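Local coordinates for cytochrome P450 reductase (Amycolatopsis methanolica 239, PDB 5OGX), which transfers electrons from NADH, through FAD and a [2Fe-2S] cluster, to the cytochrome P450 partner that O-demethylates guaiacol and other lignin-derived aromatics, at residues K315-R320 / R325-E330; E237-H242 / E291-G296; F197-P202 / V223-T228. All coordinates share one frame; numbering follows the deposited sequence. Where two conformers were deposited one is given.

Contact 1. Residues K315-R320 / R325-E330; sequences KAFKRR and RRIHRE
Ile327, at the start of strand 327-331, sends its CD1 methyl into the angle between Phe317 and Lys318 on the last turn of helix 307-319, and the closest apolar contacts are made by this methyl. CD1 lies 3.6 Å from Lys318 CG and 4.0 Å from Phe317 CB; it meets the root of Phe317 and lies along the lysine chain, with Lys318 CE also near, at 4.1 Å from CD1. The extended form of the isoleucine explains the reach: CG1 stands anti to the carbonyl carbon, and the outer torsion (chi2 175°) carries CD1 straight on toward the helix. The second branch, CG2, comes to the edge of the Phe317 ring, near its plane. Met322 and Val314 pack on Ile327 as well, while the Phe317 ring also meets that of Phe289.

The polar side is thinner. No hydrogen bond crosses between the segments. Lys318 runs out extended past Ile327 and brings NZ to the edge of the Arg329 guanidinium, 4.2 Å from NH2, a like-charge approach at the exposed margin that probably costs a little energy. Arg329 folds back over its own strand: CG2 of Ile327 lies under one face of its guanidinium, toward the rim, and NH1 makes a weak bond of 2.7 Å to Ile327 O, bent to 117° at the hydrogen.

Helix 315-319 and strand 327-330 run antiparallel, their axes 173° apart in direction and 10.3 Å apart at closest approach. This is the return half of a right-handed beta-alpha-beta crossover, strand 300-305, helix 307-319, strand 327-331, which completes the edge of the parallel sheet in the NAD-binding domain.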
loop_
_atom_site.group_PDB
_atom_site.type_symbol
_atom_site.label_atom_id
_atom_site.label_comp_id
_atom_site.label_asym_id
_atom_site.label_seq_id
_atom_site.Cartn_x
_atom_site.Cartn_y
_atom_site.Cartn_z
ATOM N N LYS A 315 -1.336 13.300 11.889
ATOM C CA LYS A 315 -1.174 14.378 12.854
ATOM C C LYS A 315 -2.212 14.281 13.966
ATOM O O LYS A 315 -1.905 14.559 15.129
ATOM C CB LYS A 315 -1.239 15.732 12.143
ATOM C CG LYS A 315 0.033 15.986 11.341
ATOM C CD LYS A 315 -0.082 17.154 10.383
ATOM C CE LYS A 315 1.024 17.072 9.336
ATOM N NZ LYS A 315 1.081 18.265 8.444
ATOM N N ALA A 316 -3.437 13.880 13.628
ATOM C CA ALA A 316 -4.465 13.727 14.653
ATOM C C ALA A 316 -4.110 12.611 15.628
ATOM O O ALA A 316 -4.274 12.776 16.845
ATOM C CB ALA A 316 -5.822 13.457 14.009
ATOM N N PHE A 317 -3.652 11.466 15.113
ATOM C CA PHE A 317 -3.161 10.402 15.990
ATOM C C PHE A 317 -2.098 10.935 16.949
ATOM O O PHE A 317 -2.123 10.660 18.154
ATOM C CB PHE A 317 -2.569 9.261 15.163
ATOM C CG PHE A 317 -3.573 8.364 14.482
ATOM C CD1 PHE A 317 -4.932 8.497 14.686
ATOM C CD2 PHE A 317 -3.115 7.361 13.636
ATOM C CE1 PHE A 317 -5.829 7.639 14.053
ATOM C CE2 PHE A 317 -3.999 6.498 13.016
ATOM C CZ PHE A 317 -5.349 6.646 13.221
ATOM N N LYS A 318 -1.139 11.703 16.424
ATOM C CA LYS A 318 -0.029 12.143 17.268
ATOM C C LYS A 318 -0.497 13.129 18.329
ATOM O O LYS A 318 0.007 13.118 19.457
ATOM C CB LYS A 318 1.077 12.763 16.412
ATOM C CG LYS A 318 1.908 11.756 15.651
ATOM C CD LYS A 318 2.878 12.465 14.692
ATOM C CE LYS A 318 3.708 11.463 13.896
ATOM N NZ LYS A 318 4.853 12.125 13.185
ATOM N N ARG A 319 -1.471 13.977 17.997
ATOM C CA ARG A 319 -1.968 14.941 18.974
ATOM C C ARG A 319 -2.661 14.249 20.140
ATOM O O ARG A 319 -2.718 14.805 21.244
ATOM C CB ARG A 319 -2.917 15.929 18.303
ATOM C CG ARG A 319 -2.230 16.827 17.290
ATOM C CD ARG A 319 -3.160 17.923 16.793
ATOM N NE ARG A 319 -4.562 17.516 16.822
ATOM C CZ ARG A 319 -5.263 17.175 15.747
ATOM N NH1 ARG A 319 -6.527 16.817 15.879
ATOM N NH2 ARG A 319 -4.695 17.188 14.544
ATOM N N ARG A 320 -3.196 13.049 19.915
ATOM C CA ARG A 320 -3.780 12.243 20.975
ATOM C C ARG A 320 -2.774 11.258 21.558
ATOM O O ARG A 320 -3.173 10.285 22.211
ATOM C CB ARG A 320 -5.025 11.519 20.459
ATOM C CG ARG A 320 -6.184 12.463 20.112
ATOM C CD ARG A 320 -6.272 13.599 21.124
ATOM N NE ARG A 320 -7.481 14.410 20.988
ATOM C CZ ARG A 320 -8.614 14.177 21.640
ATOM N NH1 ARG A 320 -8.707 13.148 22.470
ATOM N NH2 ARG A 320 -9.661 14.975 21.461
ATOM N N ARG A 325 6.350 5.886 16.456
ATOM C CA ARG A 325 6.911 4.599 16.078
ATOM C C ARG A 325 5.842 3.608 15.641
ATOM O O ARG A 325 6.140 2.639 14.934
ATOM C CB ARG A 325 7.691 4.035 17.268
ATOM C CG ARG A 325 8.460 2.777 16.983
ATOM C CD ARG A 325 9.337 2.428 18.170
ATOM N NE ARG A 325 10.499 1.664 17.755
ATOM C CZ ARG A 325 11.699 2.199 17.552
ATOM N NH1 ARG A 325 11.884 3.498 17.745
ATOM N NH2 ARG A 325 12.705 1.426 17.186
ATOM N N ARG A 326 4.599 3.832 16.045
ATOM C CA ARG A 326 3.536 2.861 15.834
ATOM C C ARG A 326 2.482 3.369 14.864
ATOM O O ARG A 326 1.363 2.834 14.829
ATOM C CB ARG A 326 2.904 2.496 17.174
ATOM C CG ARG A 326 3.939 1.910 18.128
ATOM C CD ARG A 326 3.316 1.458 19.436
ATOM N NE ARG A 326 2.464 0.284 19.267
ATOM C CZ ARG A 326 2.815 -0.962 19.580
ATOM N NH1 ARG A 326 4.022 -1.216 20.082
ATOM N NH2 ARG A 326 1.955 -1.960 19.387
ATOM N N ILE A 327 2.827 4.363 14.052
ATOM C CA ILE A 327 1.917 4.909 13.057
ATOM C C ILE A 327 2.407 4.486 11.685
ATOM O O ILE A 327 3.563 4.744 11.318
ATOM C CB ILE A 327 1.810 6.433 13.172
ATOM C CG1 ILE A 327 1.286 6.826 14.557
ATOM C CG2 ILE A 327 0.973 6.996 12.032
ATOM C CD1 ILE A 327 1.264 8.330 14.822
ATOM N N HIS A 328 1.526 3.860 10.924
ATOM C CA HIS A 328 1.855 3.292 9.622
ATOM C C HIS A 328 0.964 3.927 8.561
ATOM O O HIS A 328 -0.222 4.154 8.801
ATOM C CB HIS A 328 1.654 1.763 9.645
ATOM C CG HIS A 328 2.299 1.088 10.818
ATOM N ND1 HIS A 328 3.520 0.448 10.732
ATOM C CD2 HIS A 328 1.898 0.960 12.107
ATOM C CE1 HIS A 328 3.838 -0.051 11.916
ATOM N NE2 HIS A 328 2.874 0.251 12.768
ATOM N N ARG A 329 1.522 4.210 7.376
ATOM C CA ARG A 329 0.797 4.989 6.368
ATOM C C ARG A 329 0.961 4.375 4.992
ATOM O O ARG A 329 2.053 3.909 4.649
ATOM C CB ARG A 329 1.299 6.454 6.266
ATOM C CG ARG A 329 1.833 7.079 7.537
ATOM C CD ARG A 329 3.106 7.896 7.297
ATOM N NE ARG A 329 3.482 8.619 8.513
ATOM C CZ ARG A 329 4.021 8.039 9.581
ATOM N NH1 ARG A 329 4.284 6.740 9.574
ATOM N NH2 ARG A 329 4.314 8.762 10.650
ATOM N N GLU A 330 -0.112 4.419 4.196
ATOM C CA GLU A 330 -0.073 4.088 2.770
ATOM C C GLU A 330 -0.872 5.153 2.025
ATOM O O GLU A 330 -2.097 5.234 2.158
ATOM C CB GLU A 330 -0.637 2.688 2.486
ATOM C CG GLU A 330 -0.486 2.268 1.023
ATOM C CD GLU A 330 0.885 1.652 0.762
ATOM O OE1 GLU A 330 1.899 2.322 1.050
ATOM O OE2 GLU A 330 0.948 0.497 0.296
#

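Contact 2. Residues E237-H242 / E291-G296; sequences EVLLYH and EDVPSG
Leu239 and Tyr241, alternate residues of strand 238-244, point from the same side of the strand toward the C-terminal end of helix 285-292 and the residues just after it. Leu239 comes first. Its CD1 reaches Val293 CG2 at 3.8 Å, one methyl against another, with the two side chains meeting at a slant. Val293 is where the chain leaves helical geometry, so this apolar touch falls exactly at the helix end. Trp299 packs against both residues and widens the small hydrophobic patch.

Two residues on, the buried Tyr241 supplies the polar part. Its hydroxyl donates to Asp292, OH to OD2 2.7 Å, and the carboxylate oxygen receives it on its anti lone pair, the one turned away from OD1. OD2 lies in the plane of the phenol ring, at the edge, where it also comes within 3.4 Å of CE2. Ring and carboxylate planes are turned 32° apart, and the side chains lie alongside each other, one reaching out from the strand and the other back from the helix. With CG anti to the carbonyl carbon (chi1 -68°), the carboxylate of Asp292 extends toward the strand and brings OD2 to the hydroxyl. OD2 is further engaged by a salt bridge from Arg281, with a long, weak ion pair to Arg267; this concentration of donors would be expected to keep Asp292 ionised.

Strand 238-244 lies inside the parallel sheet between strands 210-215 and 266-272, whose Val211, Ile213 and Val269 flank Tyr241. Leu240, between the two contact residues, packs instead on helix 219-232, so the strand is sandwiched by helices 219-232 and 285-292.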
loop_
_atom_site.group_PDB
_atom_site.type_symbol
_atom_site.label_atom_id
_atom_site.label_comp_id
_atom_site.label_asym_id
_atom_site.label_seq_id
_atom_site.Cartn_x
_atom_site.Cartn_y
_atom_site.Cartn_z
ATOM N N GLU A 237 -7.620 -6.195 20.124
ATOM C CA GLU A 237 -8.487 -5.085 19.777
ATOM C C GLU A 237 -8.077 -4.553 18.416
ATOM O O GLU A 237 -6.915 -4.151 18.213
ATOM C CB GLU A 237 -8.393 -3.994 20.830
ATOM C CG GLU A 237 -8.977 -4.406 22.145
ATOM C CD GLU A 237 -8.969 -3.260 23.095
ATOM O OE1 GLU A 237 -10.058 -2.723 23.358
ATOM O OE2 GLU A 237 -7.862 -2.895 23.557
ATOM N N VAL A 238 -9.012 -4.574 17.468
ATOM C CA VAL A 238 -8.773 -4.078 16.114
ATOM C C VAL A 238 -9.985 -3.234 15.750
ATOM O O VAL A 238 -11.092 -3.771 15.608
ATOM C CB VAL A 238 -8.587 -5.230 15.116
ATOM C CG1 VAL A 238 -8.488 -4.708 13.682
ATOM C CG2 VAL A 238 -7.389 -6.097 15.487
ATOM N N LEU A 239 -9.800 -1.920 15.626
ATOM C CA LEU A 239 -10.870 -1.000 15.266
ATOM C C LEU A 239 -10.655 -0.557 13.823
ATOM O O LEU A 239 -9.639 0.082 13.510
ATOM C CB LEU A 239 -10.902 0.214 16.190
ATOM C CG LEU A 239 -10.997 0.007 17.695
ATOM C CD1 LEU A 239 -11.233 1.356 18.357
ATOM C CD2 LEU A 239 -12.114 -0.939 18.028
ATOM N N LEU A 240 -11.590 -0.909 12.945
ATOM C CA LEU A 240 -11.452 -0.637 11.520
ATOM C C LEU A 240 -12.537 0.358 11.113
ATOM O O LEU A 240 -13.728 0.036 11.170
ATOM C CB LEU A 240 -11.563 -1.937 10.725
ATOM C CG LEU A 240 -11.622 -1.845 9.206
ATOM C CD1 LEU A 240 -10.441 -1.045 8.646
ATOM C CD2 LEU A 240 -11.674 -3.250 8.623
ATOM N N TYR A 241 -12.134 1.574 10.744
ATOM C CA TYR A 241 -13.076 2.618 10.343
ATOM C C TYR A 241 -13.013 2.780 8.833
ATOM O O TYR A 241 -11.921 2.870 8.264
ATOM C CB TYR A 241 -12.763 3.960 11.019
ATOM C CG TYR A 241 -12.878 3.948 12.524
ATOM C CD1 TYR A 241 -11.841 3.468 13.301
ATOM C CD2 TYR A 241 -14.026 4.427 13.165
ATOM C CE1 TYR A 241 -11.925 3.448 14.678
ATOM C CE2 TYR A 241 -14.125 4.410 14.548
ATOM C CZ TYR A 241 -13.068 3.928 15.300
ATOM O OH TYR A 241 -13.122 3.901 16.675
ATOM N N HIS A 242 -14.175 2.829 8.181
ATOM C CA HIS A 242 -14.237 3.008 6.731
ATOM C C HIS A 242 -14.855 4.371 6.436
ATOM O O HIS A 242 -16.055 4.569 6.645
ATOM C CB HIS A 242 -15.044 1.884 6.084
ATOM C CG HIS A 242 -14.951 1.865 4.592
ATOM N ND1 HIS A 242 -15.877 1.229 3.792
ATOM C CD2 HIS A 242 -14.024 2.395 3.754
ATOM C CE1 HIS A 242 -15.530 1.376 2.523
ATOM N NE2 HIS A 242 -14.401 2.066 2.472
ATOM N N GLU A 291 -13.036 10.163 18.899
ATOM C CA GLU A 291 -14.209 10.177 19.777
ATOM C C GLU A 291 -14.299 8.898 20.606
ATOM O O GLU A 291 -14.642 8.942 21.793
ATOM C CB GLU A 291 -15.492 10.345 18.958
ATOM C CG GLU A 291 -15.735 11.735 18.407
ATOM C CD GLU A 291 -16.775 11.753 17.289
ATOM O OE1 GLU A 291 -17.525 10.761 17.139
ATOM O OE2 GLU A 291 -16.832 12.763 16.551
ATOM N N ASP A 292 -14.023 7.750 19.992
ATOM C CA ASP A 292 -14.147 6.457 20.660
ATOM C C ASP A 292 -13.011 6.182 21.635
ATOM O O ASP A 292 -13.222 5.517 22.660
ATOM C CB ASP A 292 -14.179 5.331 19.624
ATOM C CG ASP A 292 -15.433 5.339 18.778
ATOM O OD1 ASP A 292 -16.420 5.982 19.173
ATOM O OD2 ASP A 292 -15.433 4.682 17.719
ATOM N N VAL A 293 -11.810 6.663 21.322
ATOM C CA VAL A 293 -10.572 6.334 22.025
ATOM C C VAL A 293 -9.837 7.647 22.270
ATOM O O VAL A 293 -8.964 8.030 21.472
ATOM C CB VAL A 293 -9.729 5.348 21.198
ATOM C CG1 VAL A 293 -8.423 4.969 21.925
ATOM C CG2 VAL A 293 -10.563 4.086 20.873
ATOM N N PRO A 294 -10.158 8.373 23.340
ATOM C CA PRO A 294 -9.645 9.746 23.469
ATOM C C PRO A 294 -8.140 9.825 23.601
ATOM O O PRO A 294 -7.545 10.831 23.190
ATOM C CB PRO A 294 -10.349 10.267 24.728
ATOM C CG PRO A 294 -11.566 9.435 24.843
ATOM C CD PRO A 294 -11.171 8.071 24.359
ATOM N N SER A 295 -7.493 8.791 24.137
ATOM C CA SER A 295 -6.038 8.767 24.227
ATOM C C SER A 295 -5.512 7.602 23.405
ATOM O O SER A 295 -5.848 6.446 23.676
ATOM C CB SER A 295 -5.579 8.663 25.684
ATOM O OG SER A 295 -4.201 8.324 25.745
ATOM N N GLY A 296 -4.687 7.909 22.401
ATOM C CA GLY A 296 -4.032 6.914 21.574
ATOM C C GLY A 296 -2.742 6.349 22.120
ATOM O O GLY A 296 -2.072 5.573 21.438
#

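Contact 3. Residues F197-P202 / V223-T228; sequences FHLPPP and VGIART
Ile225 of helix 219-232 and Leu199 of the loop after strand 187-194 form the middle of a buried, almost wholly apolar contact. Ile225 works with both branches. Its CD1 meets the Phe197 ring obliquely, 3.6 Å from CE2, the two side chains crossing at about a right angle, and also rests 3.5 Å from Phe197 O. Its CG2 turns to Leu199 and lies 4.1 Å from CG. Leu199 in turn places CD1 against the helix, 3.6 Å from Thr228 CG2, the two side chains running alongside each other and pointing opposite ways. Trp302, from strand 300-305, touches Leu199 and Ile225 alike.

No hydrogen bond crosses the contact; those within the segments hold Thr228 in place and tie His198 to its own loop. Thr228 OG1 bonds back to Gly224 O, one turn earlier, at 2.7 Å, while Thr228 N bonds to the same carbonyl from the opposite face of its plane. With chi1 at -57°, OG1 is anti to the carbonyl carbon and CG2 anti to the backbone N, which presents the methyl to Leu199. In the loop, His198 ND1 donates to Leu199 O at 2.9 Å; the bond is nearly straight at the hydrogen (167°), with the acceptor close to the imidazole plane but the donor above the plane of the carbonyl.

The Phe197 side chain lies about 8 Å from the bound FAD. Chemically, then, the helix and the loop leading from the FAD-binding domain adhere through methyls and a ring, with the threonine hydroxyl occupied within its own helix. Cohesion of this kind depends on shape and burial.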
loop_
_atom_site.group_PDB
_atom_site.type_symbol
_atom_site.label_atom_id
_atom_site.label_comp_id
_atom_site.label_asym_id
_atom_site.label_seq_id
_atom_site.Cartn_x
_atom_site.Cartn_y
_atom_site.Cartn_z
ATOM N N PHE A 197 3.594 -1.397 3.676
ATOM C CA PHE A 197 2.439 -1.211 4.556
ATOM C C PHE A 197 1.954 -2.577 5.039
ATOM O O PHE A 197 0.935 -3.101 4.588
ATOM C CB PHE A 197 1.347 -0.463 3.792
ATOM C CG PHE A 197 0.188 0.018 4.644
ATOM C CD1 PHE A 197 0.375 0.916 5.688
ATOM C CD2 PHE A 197 -1.100 -0.369 4.319
ATOM C CE1 PHE A 197 -0.714 1.396 6.426
ATOM C CE2 PHE A 197 -2.197 0.093 5.050
ATOM C CZ PHE A 197 -2.000 0.978 6.106
ATOM N N HIS A 198 2.696 -3.165 5.980
ATOM C CA HIS A 198 2.345 -4.504 6.447
ATOM C C HIS A 198 2.799 -4.674 7.888
ATOM O O HIS A 198 3.580 -3.880 8.405
ATOM C CB HIS A 198 2.948 -5.589 5.541
ATOM C CG HIS A 198 4.442 -5.526 5.433
ATOM N ND1 HIS A 198 5.278 -5.974 6.435
ATOM C CD2 HIS A 198 5.248 -5.069 4.443
ATOM C CE1 HIS A 198 6.538 -5.792 6.068
ATOM N NE2 HIS A 198 6.550 -5.238 4.865
ATOM N N LEU A 199 2.310 -5.745 8.526
ATOM C CA LEU A 199 2.649 -6.026 9.908
ATOM C C LEU A 199 4.130 -6.369 10.059
ATOM O O LEU A 199 4.748 -6.925 9.147
ATOM C CB LEU A 199 1.822 -7.210 10.417
ATOM C CG LEU A 199 0.327 -6.907 10.551
ATOM C CD1 LEU A 199 -0.506 -8.184 10.668
ATOM C CD2 LEU A 199 0.109 -6.034 11.764
ATOM N N PRO A 200 4.701 -6.092 11.222
ATOM C CA PRO A 200 6.043 -6.588 11.531
ATOM C C PRO A 200 6.041 -8.103 11.625
ATOM O O PRO A 200 4.966 -8.729 11.632
ATOM C CB PRO A 200 6.346 -5.936 12.889
ATOM C CG PRO A 200 5.024 -5.735 13.507
ATOM C CD PRO A 200 4.077 -5.408 12.367
ATOM N N PRO A 201 7.214 -8.735 11.668
ATOM C CA PRO A 201 7.251 -10.188 11.828
ATOM C C PRO A 201 6.492 -10.606 13.069
ATOM O O PRO A 201 6.403 -9.843 14.049
ATOM C CB PRO A 201 8.751 -10.493 11.958
ATOM C CG PRO A 201 9.443 -9.336 11.321
ATOM C CD PRO A 201 8.563 -8.145 11.560
ATOM N N PRO A 202 5.911 -11.810 13.070
ATOM C CA PRO A 202 5.130 -12.251 14.241
ATOM C C PRO A 202 5.865 -12.114 15.564
ATOM O O PRO A 202 5.246 -11.737 16.566
ATOM C CB PRO A 202 4.827 -13.720 13.914
ATOM C CG PRO A 202 4.835 -13.785 12.436
ATOM C CD PRO A 202 5.857 -12.784 11.969
ATOM N N VAL A 223 -8.088 -4.715 5.061
ATOM C CA VAL A 223 -8.761 -6.005 5.172
ATOM C C VAL A 223 -7.738 -7.109 5.392
ATOM O O VAL A 223 -7.887 -7.954 6.285
ATOM C CB VAL A 223 -9.619 -6.266 3.921
ATOM C CG1 VAL A 223 -10.227 -7.670 3.995
ATOM C CG2 VAL A 223 -10.680 -5.192 3.780
ATOM N N GLY A 224 -6.657 -7.099 4.608
ATOM C CA GLY A 224 -5.650 -8.136 4.778
ATOM C C GLY A 224 -4.882 -7.983 6.080
ATOM O O GLY A 224 -4.583 -8.972 6.763
ATOM N N ILE A 225 -4.541 -6.746 6.437
ATOM C CA ILE A 225 -3.790 -6.507 7.667
ATOM C C ILE A 225 -4.621 -6.897 8.889
ATOM O O ILE A 225 -4.126 -7.553 9.811
ATOM C CB ILE A 225 -3.330 -5.040 7.738
ATOM C CG1 ILE A 225 -2.241 -4.782 6.687
ATOM C CG2 ILE A 225 -2.796 -4.719 9.138
ATOM C CD1 ILE A 225 -2.088 -3.318 6.333
ATOM N N ALA A 226 -5.886 -6.468 8.931
ATOM C CA ALA A 226 -6.733 -6.779 10.082
ATOM C C ALA A 226 -6.930 -8.283 10.240
ATOM O O ALA A 226 -6.839 -8.818 11.352
ATOM C CB ALA A 226 -8.090 -6.085 9.944
ATOM N N ARG A 227 -7.212 -8.982 9.138
ATOM C CA ARG A 227 -7.394 -10.428 9.230
ATOM C C ARG A 227 -6.112 -11.116 9.676
ATOM O O ARG A 227 -6.152 -12.075 10.456
ATOM C CB ARG A 227 -7.860 -10.986 7.888
ATOM C CG ARG A 227 -9.287 -10.629 7.535
ATOM C CD ARG A 227 -9.767 -11.461 6.354
ATOM N NE ARG A 227 -9.235 -11.004 5.071
ATOM C CZ ARG A 227 -9.102 -11.788 4.002
ATOM N NH1 ARG A 227 -8.622 -11.298 2.859
ATOM N NH2 ARG A 227 -9.441 -13.067 4.078
ATOM N N THR A 228 -4.965 -10.653 9.181
ATOM C CA THR A 228 -3.703 -11.256 9.597
ATOM C C THR A 228 -3.446 -11.022 11.080
ATOM O O THR A 228 -3.012 -11.936 11.793
ATOM C CB THR A 228 -2.552 -10.688 8.761
ATOM O OG1 THR A 228 -2.830 -10.936 7.369
ATOM C CG2 THR A 228 -1.235 -11.351 9.166
#

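How the contacts relate
Followed from the N terminus, the three contacts come in series, none nesting in or crossing another. Contact 3 closes first, joining the loop after the FAD-binding domain's strand 187-194 to helix 219-232 of the NAD-binding domain. Helix 219-232 leads directly into strand 238-244, where contact 2 opens, and Ala226 CB packs 4.0 Å from Val238 CG1; contact 2 then closes a long excursion at the end of helix 285-292. Contact 1 closes the last short loop, from helix 307-319 to edge strand 327-331. Arg320 probably hydrogen-bonds to Pro294 and Gly296, joining contacts 1 and 2, while Phe197 packs on Arg329 and Glu330, bringing contact 3 back to contact 1.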